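Local atomic coordinates of putative pyridoxal phosphate-dependent transferase (Clostridium difficile, PDB entry 4DQ6), a protein that belongs to the pyridoxal phosphate-dependent aminotransferase class I and II family, binds pyridoxal-5'-phosphate and pairs with a second copy of itself. Residues Asn56-Glu61 / Asn274-Val279; Ala40-Lys45 / Thr239-Gly244; Trp92-Pro97 / Val250-Glu255; Ile103-Asn108 / Phe265-Ile270; Asp70-Ser75 / Val279-Ser284. One frame throughout, in Å; residues are numbered along the deposited sequence. Where two conformers were deposited one is given.

Contact 1. Residues Asn56-Glu61 / Asn274-Val279; sequences NRLEQE and NCFSLV
The CG of Arg57 is anti to the backbone N (chi1 -176°), and a bend at chi2 (57°) brings the guanidinium beside Cys275. This is helix-to-helix packing: the end of helix 48-58 meets the first turn of helix 275-287. Arg57 CB lies 4.0 Å from Val279 CG2. Further out, Arg57 NH2 comes to 3.5 Å from Cys275 CB. The Cys275 sulfur sits over one guanidinium face, toward its rim, and also over a face of the Phe276 ring. The two flat groups are tilted 42° against each other.

The edge of the Phe276 ring meets the backbone of the helix end, with CE1 3.7 Å from Leu58 N. The same ring meets Phe276 of the second subunit, so the contact lies at the dimer interface. Asn274 is the N-cap of helix 275-287. Its OD1 accepts from Ser277 N at 2.9 Å, with the donor above the carbonyl plane, and weakly from Phe276 N. Arg57 NH2 bonds to Ile62 O just beyond its segment. A water at the guanidinium edge, in its plane, accepts from Arg57 NE at 2.8 Å and donates to Cys275 O, also at 2.8 Å.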
# COMPACT_ATOMS: atom_id res chain seq x y z
N ASN A 56 21.63 -0.79 2.98
CA ASN A 56 22.00 0.56 3.34
C ASN A 56 20.83 1.28 4.01
O ASN A 56 20.99 1.91 5.04
CB ASN A 56 22.50 1.32 2.11
CG ASN A 56 22.82 2.74 2.41
OD1 ASN A 56 23.91 3.05 2.88
ND2 ASN A 56 21.84 3.63 2.19
N ARG A 57 19.64 1.09 3.45
CA ARG A 57 18.48 1.74 4.06
C ARG A 57 18.18 1.16 5.47
O ARG A 57 17.81 1.85 6.40
CB ARG A 57 17.26 1.63 3.15
CG ARG A 57 15.99 2.37 3.65
CD ARG A 57 16.21 3.86 3.88
NE ARG A 57 15.03 4.48 4.51
CZ ARG A 57 14.74 4.37 5.80
NH1 ARG A 57 15.56 3.66 6.64
NH2 ARG A 57 13.69 5.00 6.30
N LEU A 58 18.21 -0.17 5.56
CA LEU A 58 17.97 -0.88 6.83
C LEU A 58 18.91 -0.36 7.91
O LEU A 58 18.48 -0.09 9.03
CB LEU A 58 18.09 -2.39 6.61
CG LEU A 58 17.64 -3.30 7.77
CD1 LEU A 58 17.32 -4.70 7.22
CD2 LEU A 58 18.65 -3.27 8.87
N GLU A 59 20.22 -0.21 7.59
CA GLU A 59 21.18 0.20 8.58
C GLU A 59 21.05 1.64 9.11
O GLU A 59 21.68 2.05 10.07
CB GLU A 59 22.60 -0.06 8.04
CG GLU A 59 22.88 -1.55 7.90
CD GLU A 59 24.23 -1.86 7.26
OE1 GLU A 59 24.65 -1.13 6.32
OE2 GLU A 59 24.87 -2.87 7.68
N GLN A 60 20.18 2.43 8.50
CA GLN A 60 19.83 3.73 9.10
C GLN A 60 18.99 3.59 10.36
O GLN A 60 18.97 4.51 11.19
CB GLN A 60 19.11 4.61 8.08
CG GLN A 60 19.97 4.96 6.85
CD GLN A 60 19.23 5.74 5.75
OE1 GLN A 60 17.98 5.92 5.78
NE2 GLN A 60 19.98 6.19 4.76
N GLU A 61 18.19 2.52 10.46
CA GLU A 61 17.57 2.08 11.71
C GLU A 61 16.37 2.93 12.14
O GLU A 61 15.85 2.75 13.23
CB GLU A 61 18.58 1.92 12.85
CG GLU A 61 19.53 0.75 12.53
CD GLU A 61 20.50 0.35 13.63
OE1 GLU A 61 20.96 1.21 14.37
OE2 GLU A 61 20.84 -0.85 13.70
N ASN A 274 6.66 2.84 0.71
CA ASN A 274 7.33 2.37 1.95
C ASN A 274 8.82 2.59 1.75
O ASN A 274 9.33 2.80 0.68
CB ASN A 274 6.96 0.92 2.32
CG ASN A 274 7.57 -0.11 1.38
OD1 ASN A 274 8.80 -0.26 1.39
ND2 ASN A 274 6.75 -0.84 0.61
N CYS A 275 9.51 2.62 2.85
CA CYS A 275 10.89 3.08 2.79
C CYS A 275 11.77 2.18 1.95
O CYS A 275 12.81 2.64 1.44
CB CYS A 275 11.47 3.27 4.17
SG CYS A 275 11.46 1.87 5.25
N PHE A 276 11.41 0.91 1.86
CA PHE A 276 12.24 -0.05 1.14
C PHE A 276 11.96 -0.04 -0.36
O PHE A 276 12.85 -0.14 -1.19
CB PHE A 276 12.16 -1.42 1.77
CG PHE A 276 12.83 -1.49 3.11
CD1 PHE A 276 14.22 -1.29 3.20
CD2 PHE A 276 12.17 -1.78 4.32
CE1 PHE A 276 14.90 -1.38 4.40
CE2 PHE A 276 12.86 -1.82 5.56
CZ PHE A 276 14.26 -1.64 5.57
N SER A 277 10.69 0.01 -0.73
CA SER A 277 10.32 0.20 -2.09
C SER A 277 11.01 1.42 -2.74
O SER A 277 11.44 1.39 -3.90
CB SER A 277 8.77 0.37 -2.11
OG SER A 277 8.26 1.01 -3.19
N LEU A 278 11.08 2.51 -1.98
CA LEU A 278 11.68 3.73 -2.50
C LEU A 278 13.09 3.50 -2.99
O LEU A 278 13.45 3.84 -4.13
CB LEU A 278 11.76 4.81 -1.44
CG LEU A 278 12.15 6.17 -1.99
CD1 LEU A 278 10.87 6.86 -2.48
CD2 LEU A 278 12.83 7.03 -0.92
N VAL A 279 13.88 2.90 -2.13
CA VAL A 279 15.31 2.73 -2.47
C VAL A 279 15.54 1.62 -3.48
O VAL A 279 16.43 1.73 -4.33
CB VAL A 279 16.23 2.55 -1.23
CG1 VAL A 279 16.15 3.73 -0.26
CG2 VAL A 279 16.03 1.19 -0.60
O HOH W 1 13.55 5.21 2.23

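Contact 2. Residues Ala40-Lys45 / Thr239-Gly244; sequences ADMDFK and TFNIAG
The side-chain amide of Asn241 meets the backbone around Met42 with both its acceptor and its donor. Asn241 OD1 accepts from Met42 N at 2.9 Å, with a nearly straight N-H...O angle of 175°. The donor stands well above the amide carbonyl plane. Asn241 ND2 gives a bent bond to Met42 O at 3.0 Å and a weak one to Phe44 O at 3.1 Å. A water lies 3.2 Å from Asn241 ND2, where it accepts, and passes a bond on to Lys45 O. Three backbone atoms, Met42 N, Met42 O and Phe44 O, and this water hold the amide in place. A chi1 of -159° turns Asn241 CG away from its own N and carries the amide out to the Met42 backbone. The residue has positive phi as the chain leaves helix 237-240. Lys238 of the PLP pocket lies in that helix. The Asn241 amide ties the end of this helix in the aminotransferase fold to the loop before helix 48-58.

The Met42 and Asn241 side chains run antiparallel, flank to flank. Met42 CB lies 3.5 Å from Asn241 ND2. The extended methionine chain continues to Thr239, where Met42 CE is 3.3 Å from Thr239 O. That carbonyl is buried here and has no polar partner in the model. Asp41 CB touches Asn241 OD1, but its carboxylate is satisfied elsewhere. Asp41 OD1 pairs with Arg14, and Asp41 OD2 accepts from Tyr65 N of the second subunit.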
# COMPACT_ATOMS: atom_id res chain seq x y z
N ALA A 40 3.35 -15.51 -10.69
CA ALA A 40 4.43 -14.78 -11.38
C ALA A 40 5.28 -13.95 -10.42
O ALA A 40 5.23 -12.72 -10.40
CB ALA A 40 3.79 -13.89 -12.49
N ASP A 41 6.12 -14.66 -9.66
CA ASP A 41 7.35 -14.08 -9.11
C ASP A 41 8.41 -15.11 -9.38
O ASP A 41 8.13 -16.21 -9.81
CB ASP A 41 7.25 -13.59 -7.65
CG ASP A 41 7.13 -14.67 -6.62
OD1 ASP A 41 7.43 -15.86 -6.91
OD2 ASP A 41 6.76 -14.35 -5.46
N MET A 42 9.66 -14.75 -9.14
CA MET A 42 10.74 -15.61 -9.57
C MET A 42 11.35 -16.34 -8.41
O MET A 42 11.41 -15.81 -7.28
CB MET A 42 11.84 -14.76 -10.23
CG MET A 42 11.43 -13.70 -11.25
SD MET A 42 13.04 -12.97 -11.84
CE MET A 42 12.35 -11.67 -12.90
N ASP A 43 11.90 -17.52 -8.66
CA ASP A 43 12.71 -18.22 -7.64
C ASP A 43 14.19 -17.92 -7.83
O ASP A 43 15.09 -18.82 -7.83
CB ASP A 43 12.47 -19.70 -7.68
CG ASP A 43 11.09 -20.08 -7.16
OD1 ASP A 43 10.86 -19.97 -5.94
OD2 ASP A 43 10.24 -20.48 -7.97
N PHE A 44 14.43 -16.63 -7.96
CA PHE A 44 15.76 -16.09 -8.03
C PHE A 44 15.97 -14.99 -7.00
O PHE A 44 15.10 -14.28 -6.66
CB PHE A 44 16.04 -15.47 -9.38
CG PHE A 44 16.03 -16.42 -10.51
CD1 PHE A 44 16.68 -17.64 -10.49
CD2 PHE A 44 15.40 -16.04 -11.66
CE1 PHE A 44 16.61 -18.49 -11.60
CE2 PHE A 44 15.35 -16.84 -12.78
CZ PHE A 44 15.94 -18.10 -12.73
N LYS A 45 17.18 -14.84 -6.49
CA LYS A 45 17.54 -13.70 -5.66
C LYS A 45 17.42 -12.41 -6.40
O LYS A 45 17.61 -12.36 -7.62
CB LYS A 45 18.97 -13.85 -5.16
CG LYS A 45 19.11 -14.95 -4.14
CD LYS A 45 20.51 -15.00 -3.62
CE LYS A 45 20.59 -16.09 -2.58
NZ LYS A 45 22.03 -16.21 -2.26
N THR A 239 9.99 -7.19 -13.43
CA THR A 239 11.38 -7.17 -13.99
C THR A 239 12.42 -7.66 -13.02
O THR A 239 13.27 -8.52 -13.36
CB THR A 239 11.72 -5.78 -14.45
OG1 THR A 239 10.70 -5.24 -15.32
CG2 THR A 239 13.19 -5.69 -15.05
N PHE A 240 12.29 -7.17 -11.80
CA PHE A 240 13.35 -7.36 -10.85
C PHE A 240 12.94 -8.25 -9.68
O PHE A 240 13.73 -8.43 -8.76
CB PHE A 240 13.93 -6.03 -10.31
CG PHE A 240 14.62 -5.24 -11.36
CD1 PHE A 240 15.87 -5.61 -11.75
CD2 PHE A 240 14.00 -4.18 -12.00
CE1 PHE A 240 16.56 -4.92 -12.72
CE2 PHE A 240 14.66 -3.50 -13.01
CZ PHE A 240 15.98 -3.81 -13.32
N ASN A 241 11.79 -8.88 -9.71
CA ASN A 241 11.33 -9.77 -8.65
C ASN A 241 11.20 -9.12 -7.30
O ASN A 241 11.73 -9.67 -6.27
CB ASN A 241 12.25 -10.97 -8.51
CG ASN A 241 11.59 -12.13 -7.82
OD1 ASN A 241 10.37 -12.28 -7.81
ND2 ASN A 241 12.38 -12.99 -7.30
N ILE A 242 10.61 -7.93 -7.28
CA ILE A 242 10.42 -7.18 -6.03
C ILE A 242 8.92 -6.83 -5.81
O ILE A 242 8.60 -5.84 -5.18
CB ILE A 242 11.35 -5.94 -5.94
CG1 ILE A 242 11.17 -4.98 -7.10
CG2 ILE A 242 12.81 -6.41 -5.78
CD1 ILE A 242 12.04 -3.71 -7.02
N ALA A 243 8.04 -7.78 -6.14
CA ALA A 243 6.56 -7.59 -5.92
C ALA A 243 6.28 -7.42 -4.43
O ALA A 243 5.35 -6.72 -4.05
CB ALA A 243 5.73 -8.72 -6.50
N GLY A 244 7.07 -8.08 -3.59
CA GLY A 244 6.97 -7.99 -2.15
C GLY A 244 7.28 -6.63 -1.58
O GLY A 244 6.94 -6.36 -0.41
O HOH W 2 15.14 -12.13 -8.72

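Contact 3. Residues Trp92-Pro97 / Val250-Glu255; sequences WLIYSP and VVLPDE
Leu93 and Val251 form an antiparallel non-hydrogen-bonded pair, followed by the hydrogen-bonded pair Ile94 and Val250. They join strands 93-96 and 248-251 at one end of the large mixed sheet. Ile94 N and Val250 O, and Val250 N and Ile94 O, bond at 2.9 Å in both directions. The ladder runs one step past the strand, with Leu252 N to Trp92 O.

On one face Leu93 and Val251 run alongside each other, with Leu93 CD2 3.7 Å from Val251 CG2. On the other face Ile94 CD1 crosses to Leu252 CD1 at 3.6 Å. That face is covered by helix 255-267, where Ile94 packs on Tyr258, Leu261 and Phe265. Beyond the strands the Trp92 indole closes over the chain. Val251 CG1 reaches its edge, 3.9 Å from Trp92 CE3. Pro253 CA makes a CH-pi contact, 3.7 Å from the centroid of the five-membered ring of Trp92 and 8° off its normal.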
# COMPACT_ATOMS: atom_id res chain seq x y z
N TRP A 92 4.43 13.60 -15.17
CA TRP A 92 3.37 12.69 -15.55
C TRP A 92 3.20 11.51 -14.64
O TRP A 92 2.21 10.75 -14.81
CB TRP A 92 3.59 12.18 -16.92
CG TRP A 92 3.67 13.21 -18.01
CD1 TRP A 92 3.33 14.54 -17.93
CD2 TRP A 92 4.07 12.98 -19.39
NE1 TRP A 92 3.48 15.16 -19.15
CE2 TRP A 92 3.93 14.27 -20.07
CE3 TRP A 92 4.46 11.87 -20.13
CZ2 TRP A 92 4.24 14.41 -21.45
CZ3 TRP A 92 4.76 12.04 -21.50
CH2 TRP A 92 4.65 13.27 -22.13
N LEU A 93 4.10 11.29 -13.65
CA LEU A 93 4.13 10.06 -12.91
C LEU A 93 3.36 10.13 -11.62
O LEU A 93 3.55 11.05 -10.85
CB LEU A 93 5.58 9.68 -12.59
CG LEU A 93 6.45 9.25 -13.75
CD1 LEU A 93 7.96 9.28 -13.47
CD2 LEU A 93 5.98 7.89 -14.25
N ILE A 94 2.52 9.10 -11.40
CA ILE A 94 1.86 8.87 -10.11
C ILE A 94 2.29 7.52 -9.53
O ILE A 94 2.29 6.50 -10.23
CB ILE A 94 0.31 8.94 -10.21
CG1 ILE A 94 -0.01 10.37 -10.59
CG2 ILE A 94 -0.37 8.50 -8.91
CD1 ILE A 94 -1.51 10.59 -10.67
N TYR A 95 2.68 7.53 -8.24
CA TYR A 95 2.98 6.30 -7.48
C TYR A 95 1.71 5.49 -7.26
O TYR A 95 0.68 6.06 -6.86
CB TYR A 95 3.54 6.68 -6.11
CG TYR A 95 3.51 5.55 -5.11
CD1 TYR A 95 4.48 4.50 -5.16
CD2 TYR A 95 2.54 5.46 -4.14
CE1 TYR A 95 4.41 3.43 -4.30
CE2 TYR A 95 2.46 4.37 -3.28
CZ TYR A 95 3.40 3.37 -3.35
OH TYR A 95 3.33 2.29 -2.46
N SER A 96 1.80 4.17 -7.33
CA SER A 96 0.75 3.28 -6.87
C SER A 96 1.41 2.05 -6.23
O SER A 96 2.48 1.62 -6.74
CB SER A 96 -0.13 2.88 -8.03
OG SER A 96 -1.16 1.97 -7.63
N PRO A 97 0.79 1.48 -5.19
CA PRO A 97 1.42 0.24 -4.64
C PRO A 97 1.38 -0.91 -5.63
O PRO A 97 2.05 -1.90 -5.46
CB PRO A 97 0.63 -0.02 -3.37
CG PRO A 97 -0.60 0.72 -3.55
CD PRO A 97 -0.34 1.94 -4.37
N VAL A 250 2.17 5.09 -12.73
CA VAL A 250 1.30 5.36 -13.81
C VAL A 250 1.82 6.58 -14.53
O VAL A 250 2.22 7.58 -13.89
CB VAL A 250 -0.09 5.62 -13.21
CG1 VAL A 250 -1.13 5.61 -14.34
CG2 VAL A 250 -0.50 4.57 -12.20
N VAL A 251 1.70 6.56 -15.85
CA VAL A 251 2.19 7.65 -16.68
C VAL A 251 0.92 8.30 -17.26
O VAL A 251 0.21 7.66 -18.11
CB VAL A 251 3.11 7.21 -17.82
CG1 VAL A 251 3.54 8.44 -18.61
CG2 VAL A 251 4.30 6.42 -17.26
N LEU A 252 0.66 9.56 -16.90
CA LEU A 252 -0.57 10.25 -17.38
C LEU A 252 -0.16 11.60 -18.03
O LEU A 252 -0.03 12.62 -17.37
CB LEU A 252 -1.54 10.41 -16.23
CG LEU A 252 -1.84 9.24 -15.34
CD1 LEU A 252 -1.01 9.32 -14.04
CD2 LEU A 252 -3.33 9.19 -15.03
N PRO A 253 0.01 11.58 -19.35
CA PRO A 253 0.40 12.79 -20.09
C PRO A 253 -0.68 13.87 -20.14
O PRO A 253 -0.35 15.02 -20.41
CB PRO A 253 0.72 12.25 -21.50
CG PRO A 253 1.03 10.81 -21.29
CD PRO A 253 0.06 10.38 -20.22
N ASP A 254 -1.93 13.50 -19.93
CA ASP A 254 -3.01 14.49 -19.90
C ASP A 254 -3.23 14.96 -18.47
O ASP A 254 -3.52 14.17 -17.57
CB ASP A 254 -4.27 13.87 -20.52
CG ASP A 254 -5.43 14.84 -20.58
OD1 ASP A 254 -5.62 15.64 -19.68
OD2 ASP A 254 -6.18 14.83 -21.57
N GLU A 255 -3.04 16.24 -18.22
CA GLU A 255 -3.12 16.75 -16.86
C GLU A 255 -4.48 16.53 -16.18
O GLU A 255 -4.56 16.45 -14.97
CB GLU A 255 -2.72 18.22 -16.74
CG GLU A 255 -3.48 19.19 -17.57
CD GLU A 255 -2.62 20.42 -17.82
OE1 GLU A 255 -1.98 20.88 -16.83
OE2 GLU A 255 -2.57 20.90 -18.98

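Contact 4. Residues Ile103-Asn108 / Phe265-Ile270; sequences ISLLIN and FTRIDI
Arg267 NH1 has Leu105 CD2 at 3.8 Å and Asn108 ND2 at 3.6 Å. Asn108 ND2 and Arg267 NH1 are both donors and merely lie close. The salt-bridge partner of NH1 is Glu109 OE2, on the residue that follows Asn108 in helix 99-110. The amide and guanidinium planes are 62° apart. Arg267 leaves its helix with a straight start and bends at chi3 (49°), which swings the guanidinium round to the neighbouring helix. The Leu105 and Arg267 side chains overlap while heading opposite ways.

The apolar part of the contact centres on Leu105. Its CD1 makes a CH-pi contact over one face of Phe265, 3.6 Å from the ring centroid and 15° off the normal. The same methyl meets Ile268 CD1 tip to tip at 3.8 Å. Two helices of the aminotransferase fold are joined here, 99-110 and 255-267. Both pack on the face of the large sheet that carries Ile94 and Val250, where Phe265 also touches Ser96.

Helix 255-267 ends in a Schellman motif at Asp269. Ile270 N is bonded to Phe265 O at 3.0 Å, and Asp269 N to Thr266 O. Asp269 touches a bound PLP, and Arg267 O accepts from Ser104 OG of the second subunit.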
# COMPACT_ATOMS: atom_id res chain seq x y z
N ILE A 103 -5.43 0.82 -11.81
CA ILE A 103 -6.47 0.58 -12.81
C ILE A 103 -7.86 0.67 -12.20
O ILE A 103 -8.79 1.23 -12.79
CB ILE A 103 -6.20 -0.76 -13.51
CG1 ILE A 103 -4.92 -0.66 -14.33
CG2 ILE A 103 -7.38 -1.15 -14.42
CD1 ILE A 103 -4.55 -1.85 -15.15
N SER A 104 -7.99 0.14 -10.98
CA SER A 104 -9.28 0.15 -10.30
C SER A 104 -9.69 1.60 -10.03
O SER A 104 -10.85 1.97 -10.29
CB SER A 104 -9.20 -0.53 -8.93
OG SER A 104 -10.47 -0.64 -8.32
N LEU A 105 -8.80 2.46 -9.56
CA LEU A 105 -9.14 3.86 -9.30
C LEU A 105 -9.46 4.56 -10.65
O LEU A 105 -10.40 5.37 -10.71
CB LEU A 105 -8.07 4.60 -8.52
CG LEU A 105 -7.89 4.15 -7.11
CD1 LEU A 105 -6.81 5.03 -6.49
CD2 LEU A 105 -9.05 4.09 -6.18
N LEU A 106 -8.65 4.31 -11.68
CA LEU A 106 -8.90 4.89 -13.01
C LEU A 106 -10.30 4.56 -13.50
O LEU A 106 -11.01 5.41 -14.06
CB LEU A 106 -7.85 4.46 -14.01
CG LEU A 106 -6.43 5.05 -13.82
CD1 LEU A 106 -5.40 4.31 -14.67
CD2 LEU A 106 -6.50 6.55 -14.16
N ILE A 107 -10.71 3.32 -13.32
CA ILE A 107 -12.05 2.87 -13.77
C ILE A 107 -13.11 3.64 -13.01
O ILE A 107 -14.12 4.15 -13.63
CB ILE A 107 -12.23 1.35 -13.55
CG1 ILE A 107 -11.45 0.58 -14.61
CG2 ILE A 107 -13.71 1.00 -13.57
CD1 ILE A 107 -11.33 -0.91 -14.34
N ASN A 108 -13.02 3.72 -11.71
CA ASN A 108 -13.98 4.48 -10.94
C ASN A 108 -14.07 5.95 -11.36
O ASN A 108 -15.21 6.52 -11.41
CB ASN A 108 -13.67 4.41 -9.45
CG ASN A 108 -14.79 4.97 -8.61
OD1 ASN A 108 -15.93 4.42 -8.58
ND2 ASN A 108 -14.53 6.10 -7.99
N PHE A 265 -6.22 8.83 -5.35
CA PHE A 265 -5.25 8.38 -4.33
C PHE A 265 -5.34 9.20 -3.07
O PHE A 265 -5.01 8.70 -1.97
CB PHE A 265 -3.83 8.31 -4.91
CG PHE A 265 -3.57 7.03 -5.71
CD1 PHE A 265 -3.60 5.78 -5.07
CD2 PHE A 265 -3.23 7.06 -7.05
CE1 PHE A 265 -3.36 4.62 -5.78
CE2 PHE A 265 -2.97 5.90 -7.75
CZ PHE A 265 -3.02 4.67 -7.10
N THR A 266 -5.63 10.49 -3.18
CA THR A 266 -5.82 11.31 -2.01
C THR A 266 -7.02 10.85 -1.20
O THR A 266 -6.96 10.73 0.03
CB THR A 266 -5.98 12.80 -2.39
OG1 THR A 266 -4.71 13.26 -2.91
CG2 THR A 266 -6.38 13.66 -1.15
N ARG A 267 -8.07 10.53 -1.92
CA ARG A 267 -9.30 10.02 -1.31
C ARG A 267 -9.06 8.77 -0.47
O ARG A 267 -9.60 8.70 0.65
CB ARG A 267 -10.38 9.82 -2.39
CG ARG A 267 -11.57 9.07 -1.86
CD ARG A 267 -12.66 8.87 -2.89
NE ARG A 267 -12.24 8.34 -4.21
CZ ARG A 267 -12.09 7.05 -4.56
NH1 ARG A 267 -11.77 6.71 -5.82
NH2 ARG A 267 -12.28 6.08 -3.67
N ILE A 268 -8.24 7.84 -0.98
CA ILE A 268 -7.92 6.61 -0.20
C ILE A 268 -6.62 6.75 0.59
O ILE A 268 -6.20 5.77 1.24
CB ILE A 268 -7.94 5.33 -1.07
CG1 ILE A 268 -6.93 5.34 -2.21
CG2 ILE A 268 -9.33 5.10 -1.69
CD1 ILE A 268 -6.64 3.96 -2.81
N ASP A 269 -6.00 7.94 0.59
CA ASP A 269 -4.77 8.21 1.34
C ASP A 269 -3.63 7.21 1.08
O ASP A 269 -2.97 6.71 2.00
CB ASP A 269 -5.02 8.36 2.85
CG ASP A 269 -3.80 8.95 3.55
OD1 ASP A 269 -3.16 9.88 2.95
OD2 ASP A 269 -3.39 8.42 4.65
N ILE A 270 -3.41 6.86 -0.19
CA ILE A 270 -2.26 6.01 -0.57
C ILE A 270 -1.38 6.90 -1.43
O ILE A 270 -1.66 7.10 -2.63
CB ILE A 270 -2.75 4.72 -1.26
CG1 ILE A 270 -3.44 3.83 -0.22
CG2 ILE A 270 -1.59 4.00 -1.97
CD1 ILE A 270 -3.81 2.45 -0.72

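Contact 5. Residues Asp70-Ser75 / Val279-Ser284; sequences DSYNES and VATEAS
The Tyr72 ring meets Thr281 obliquely, with CE2 3.6 Å from Thr281 CB. Asn73 OD1 lies at the ring edge, in its plane. With chi1 at 175°, the Tyr72 side chain extends away from its own N, which takes the ring to the neighbouring helix.

The other flat group is the Glu282 carboxylate. Ser71 OG donates to Glu282 OE1 at 2.7 Å, on its syn side and 19° out of the carboxylate plane. The extended chain of Glu282 carries the carboxylate to Ser71. One turn further along its helix, Ser75 has its OG 3.6 Å from Glu282 CA and donates to Tyr72 O. Tyr72 OH bonds to Asn273, and Thr281 OG1 to Ser247.

The axes of segments 70-75 and 279-284 approach to 8.8 Å and cross at 43°. Helix 275-287 is flanked elsewhere by helix 48-58, on which Val279, Ala280 and Ala283 pack, and helix 70-84 packs on strand 93-96, Asn73 against Leu93.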
# COMPACT_ATOMS: atom_id res chain seq x y z
N ASP A 70 13.50 13.70 -5.80
CA ASP A 70 13.41 13.83 -7.25
C ASP A 70 14.13 12.68 -7.98
O ASP A 70 13.73 12.29 -9.06
CB ASP A 70 14.06 15.13 -7.70
CG ASP A 70 13.26 16.37 -7.33
OD1 ASP A 70 12.09 16.25 -6.90
OD2 ASP A 70 13.82 17.47 -7.51
N SER A 71 15.19 12.15 -7.38
CA SER A 71 15.99 11.05 -7.99
C SER A 71 15.18 9.77 -8.28
O SER A 71 15.52 9.03 -9.21
CB SER A 71 17.17 10.67 -7.07
OG SER A 71 16.77 10.22 -5.80
N TYR A 72 14.09 9.55 -7.53
CA TYR A 72 13.26 8.38 -7.72
C TYR A 72 12.56 8.44 -9.09
O TYR A 72 12.76 7.58 -9.95
CB TYR A 72 12.25 8.29 -6.59
CG TYR A 72 11.24 7.22 -6.67
CD1 TYR A 72 10.07 7.38 -7.38
CD2 TYR A 72 11.44 6.01 -6.00
CE1 TYR A 72 9.11 6.37 -7.44
CE2 TYR A 72 10.51 5.00 -5.98
CZ TYR A 72 9.35 5.15 -6.73
OH TYR A 72 8.30 4.22 -6.83
N ASN A 73 11.80 9.51 -9.35
CA ASN A 73 11.11 9.62 -10.66
C ASN A 73 12.14 9.87 -11.79
O ASN A 73 11.92 9.42 -12.89
CB ASN A 73 10.03 10.71 -10.67
CG ASN A 73 8.75 10.23 -9.99
OD1 ASN A 73 8.56 9.03 -9.79
ND2 ASN A 73 7.87 11.19 -9.63
N GLU A 74 13.27 10.53 -11.51
CA GLU A 74 14.35 10.65 -12.50
C GLU A 74 14.86 9.27 -12.96
O GLU A 74 15.12 9.08 -14.14
CB GLU A 74 15.52 11.49 -11.96
CG GLU A 74 15.15 12.96 -11.87
CD GLU A 74 16.08 13.90 -11.10
OE1 GLU A 74 17.02 13.46 -10.36
OE2 GLU A 74 15.83 15.15 -11.22
N SER A 75 14.95 8.29 -12.05
CA SER A 75 15.39 6.97 -12.44
C SER A 75 14.41 6.32 -13.41
O SER A 75 14.82 5.58 -14.32
CB SER A 75 15.65 6.06 -11.21
OG SER A 75 14.48 5.58 -10.59
N VAL A 279 13.88 2.90 -2.13
CA VAL A 279 15.31 2.73 -2.47
C VAL A 279 15.54 1.62 -3.48
O VAL A 279 16.43 1.73 -4.33
CB VAL A 279 16.23 2.55 -1.23
CG1 VAL A 279 16.15 3.73 -0.26
CG2 VAL A 279 16.03 1.19 -0.60
N ALA A 280 14.74 0.56 -3.41
CA ALA A 280 14.88 -0.57 -4.36
C ALA A 280 14.52 -0.17 -5.77
O ALA A 280 15.11 -0.67 -6.73
CB ALA A 280 14.11 -1.80 -3.90
N THR A 281 13.48 0.65 -5.94
CA THR A 281 13.05 1.02 -7.26
C THR A 281 14.13 1.84 -7.98
O THR A 281 14.55 1.56 -9.10
CB THR A 281 11.75 1.84 -7.15
OG1 THR A 281 10.71 1.02 -6.62
CG2 THR A 281 11.32 2.39 -8.53
N GLU A 282 14.71 2.81 -7.27
CA GLU A 282 15.72 3.66 -7.86
C GLU A 282 16.99 2.84 -8.14
O GLU A 282 17.59 2.96 -9.20
CB GLU A 282 16.03 4.77 -6.91
CG GLU A 282 17.11 5.68 -7.43
CD GLU A 282 17.28 6.96 -6.64
OE1 GLU A 282 16.30 7.54 -6.12
OE2 GLU A 282 18.44 7.43 -6.63
N ALA A 283 17.32 1.94 -7.21
CA ALA A 283 18.48 1.09 -7.41
C ALA A 283 18.33 0.13 -8.60
O ALA A 283 19.28 -0.11 -9.32
CB ALA A 283 18.79 0.28 -6.15
N SER A 284 17.14 -0.48 -8.72
CA SER A 284 16.87 -1.41 -9.82
C SER A 284 17.03 -0.71 -11.17
O SER A 284 17.71 -1.22 -12.09
CB SER A 284 15.49 -2.06 -9.69
OG SER A 284 14.39 -1.22 -9.95

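How the contacts relate
Helix 275-287 serves contacts 1 and 5, which share Val279 and meet where Leu278 O lies 3.5 Å from Tyr72 CD2. Contacts 3 and 4 meet at Pro97 CD and Ile270 CG2, 3.4 Å apart. Contact 2 reaches contact 5 through Phe240, beside Ser284. All five are largely buried. Partly exposed residues take part at Val279 in contact 1, Trp92 in contact 3, Asn108 and Arg267 in contact 4, and Ser71 and Glu282 in contact 5. Contact 3 is a backbone ladder, and contact 4 is mainly apolar. Contact 5 has one serine-carboxylate bond. Contact 1 relies on a water bridge for its polar link across, while contact 2 adds one to its direct bonds. Contacts 1, 2 and 4 also bond to the second subunit.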